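Local coordinates for protein Poly(beta-D-mannuronate) C5 epimerase (Pseudomonas syringae pv. tomato, PDB 4NK6) that converts beta-D-mannuronate to alpha-L-guluronate within the alginate polymer and belongs to a periplasmic complex that shields the new chain from degradation on its way to export, at residues V381-G386 / E421-G426. Residues are numbered along the deposited sequence; the frame is centred on the assembly and turned at random.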
loop_
_atom_site.group_PDB
_atom_site.type_symbol
_atom_site.label_atom_id
_atom_site.label_comp_id
_atom_site.label_asym_id
_atom_site.label_seq_id
_atom_site.Cartn_x
_atom_site.Cartn_y
_atom_site.Cartn_z
ATOM N N VAL A 381 -16.860 -10.923 -15.827
ATOM C CA VAL A 381 -18.253 -11.103 -15.477
ATOM C C VAL A 381 -18.679 -9.919 -14.620
ATOM O O VAL A 381 -18.108 -9.686 -13.554
ATOM C CB VAL A 381 -18.458 -12.399 -14.690
ATOM C CG1 VAL A 381 -19.873 -12.467 -14.171
ATOM C CG2 VAL A 381 -18.123 -13.620 -15.565
ATOM N N ALA A 382 -19.667 -9.165 -15.095
ATOM C CA ALA A 382 -20.213 -8.042 -14.340
ATOM C C ALA A 382 -21.698 -8.281 -14.143
ATOM O O ALA A 382 -22.488 -8.193 -15.084
ATOM C CB ALA A 382 -19.979 -6.719 -15.079
ATOM N N MET A 383 -22.078 -8.588 -12.912
ATOM C CA MET A 383 -23.442 -8.986 -12.637
ATOM C C MET A 383 -24.013 -8.281 -11.428
ATOM O O MET A 383 -23.325 -8.099 -10.422
ATOM C CB MET A 383 -23.505 -10.495 -12.399
ATOM C CG MET A 383 -23.566 -11.335 -13.663
ATOM S SD MET A 383 -24.176 -13.002 -13.287
ATOM C CE MET A 383 -25.864 -12.647 -12.786
ATOM N N ALA A 384 -25.277 -7.898 -11.539
ATOM C CA ALA A 384 -26.044 -7.417 -10.400
ATOM C C ALA A 384 -25.496 -6.127 -9.800
ATOM O O ALA A 384 -25.762 -5.822 -8.644
ATOM C CB ALA A 384 -26.153 -8.515 -9.319
ATOM N N ASN A 385 -24.726 -5.377 -10.581
ATOM C CA ASN A 385 -24.283 -4.069 -10.132
ATOM C C ASN A 385 -25.443 -3.106 -10.187
ATOM O O ASN A 385 -26.365 -3.289 -10.979
ATOM C CB ASN A 385 -23.099 -3.577 -10.966
ATOM C CG ASN A 385 -21.889 -4.486 -10.827
ATOM O OD1 ASN A 385 -21.190 -4.450 -9.815
ATOM N ND2 ASN A 385 -21.655 -5.329 -11.829
ATOM N N GLY A 386 -25.410 -2.086 -9.339
ATOM C CA GLY A 386 -26.530 -1.169 -9.221
ATOM C C GLY A 386 -26.780 -0.377 -10.491
ATOM O O GLY A 386 -27.919 -0.047 -10.818
ATOM N N GLU A 421 -19.417 -12.072 -19.360
ATOM C CA GLU A 421 -20.856 -11.903 -19.237
ATOM C C GLU A 421 -21.239 -10.606 -18.527
ATOM O O GLU A 421 -20.618 -10.217 -17.541
ATOM C CB GLU A 421 -21.463 -13.116 -18.515
ATOM C CG GLU A 421 -22.925 -12.946 -18.158
ATOM C CD GLU A 421 -23.600 -14.251 -17.778
ATOM O OE1 GLU A 421 -24.693 -14.187 -17.180
ATOM O OE2 GLU A 421 -23.053 -15.337 -18.079
ATOM N N LEU A 422 -22.265 -9.945 -19.048
ATOM C CA LEU A 422 -22.850 -8.769 -18.422
ATOM C C LEU A 422 -24.310 -9.077 -18.226
ATOM O O LEU A 422 -25.026 -9.234 -19.208
ATOM C CB LEU A 422 -22.742 -7.563 -19.362
ATOM C CG LEU A 422 -21.363 -7.309 -19.961
ATOM C CD1 LEU A 422 -21.380 -6.134 -20.943
ATOM C CD2 LEU A 422 -20.335 -7.078 -18.847
ATOM N N SER A 423 -24.770 -9.181 -16.981
ATOM C CA SER A 423 -26.183 -9.496 -16.773
ATOM C C SER A 423 -26.730 -9.049 -15.422
ATOM O O SER A 423 -25.976 -8.876 -14.467
ATOM C CB SER A 423 -26.445 -10.989 -16.999
ATOM O OG SER A 423 -25.684 -11.774 -16.108
ATOM N N SER A 424 -28.042 -8.828 -15.376
ATOM C CA SER A 424 -28.748 -8.417 -14.155
ATOM C C SER A 424 -28.287 -7.083 -13.570
ATOM O O SER A 424 -28.543 -6.805 -12.403
ATOM C CB SER A 424 -28.653 -9.499 -13.072
ATOM O OG SER A 424 -29.100 -10.745 -13.557
ATOM N N ASN A 425 -27.627 -6.254 -14.373
ATOM C CA ASN A 425 -27.197 -4.939 -13.883
ATOM C C ASN A 425 -28.355 -3.959 -13.879
ATOM O O ASN A 425 -29.237 -4.020 -14.740
ATOM C CB ASN A 425 -26.003 -4.410 -14.685
ATOM C CG ASN A 425 -24.794 -5.323 -14.588
ATOM O OD1 ASN A 425 -24.123 -5.373 -13.554
ATOM N ND2 ASN A 425 -24.513 -6.062 -15.660
ATOM N N GLY A 426 -28.371 -3.075 -12.887
ATOM C CA GLY A 426 -29.510 -2.203 -12.670
ATOM C C GLY A 426 -29.869 -1.318 -13.850
ATOM O O GLY A 426 -31.048 -1.136 -14.138
#
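Strands 381-383 and 421-423 run parallel, 4° apart with their axes 4.8 Å from each other, as successive rungs of the right-handed beta-helix. Pairing is in register: Ala382 N donates to Glu421 O, and Ser423 N and Ala384 N continue the parallel pairing to Ala382 O and Ser423 O. The turns that follow stay stacked. Ala384 and Ser424 both take left-handed backbone angles, which bend the two chains alike, and Gly426 N then closes on Asn385 O at 2.8 Å.

Inside these turns Asn385 and Asn425 form a step of an asparagine ladder. Their amide planes are nearly parallel, 6° apart, and the side chains run alongside each other. Asn385 ND2 reaches Asn425 OD1 at 3.0 Å, and Asn385 N grips the same oxygen. On the other branch, Asn425 ND2 bonds to Ala382 O at 3.0 Å, coming from above the carbonyl plane, while Ser423 N meets that oxygen from the opposite face. With both ends of its amide engaged, Asn425 is fixed in rotation. A similar pattern recurs one coil back, where Asn385 OD1 accepts from the backbone N of Asn362 and ND2 bonds to Val359 O.

Ala382 and Leu422 share one buried side of the strands, CB meeting CD2 at 3.8 Å. On the opposite face, Met383 bends at chi3 (66°) and wraps Ser423: CG and CE both lie against OG, CG at 3.3 Å. That hydroxyl hydrogen-bonds to Glu421 OE1 at 2.8 Å, using the carboxylate's anti lone pair.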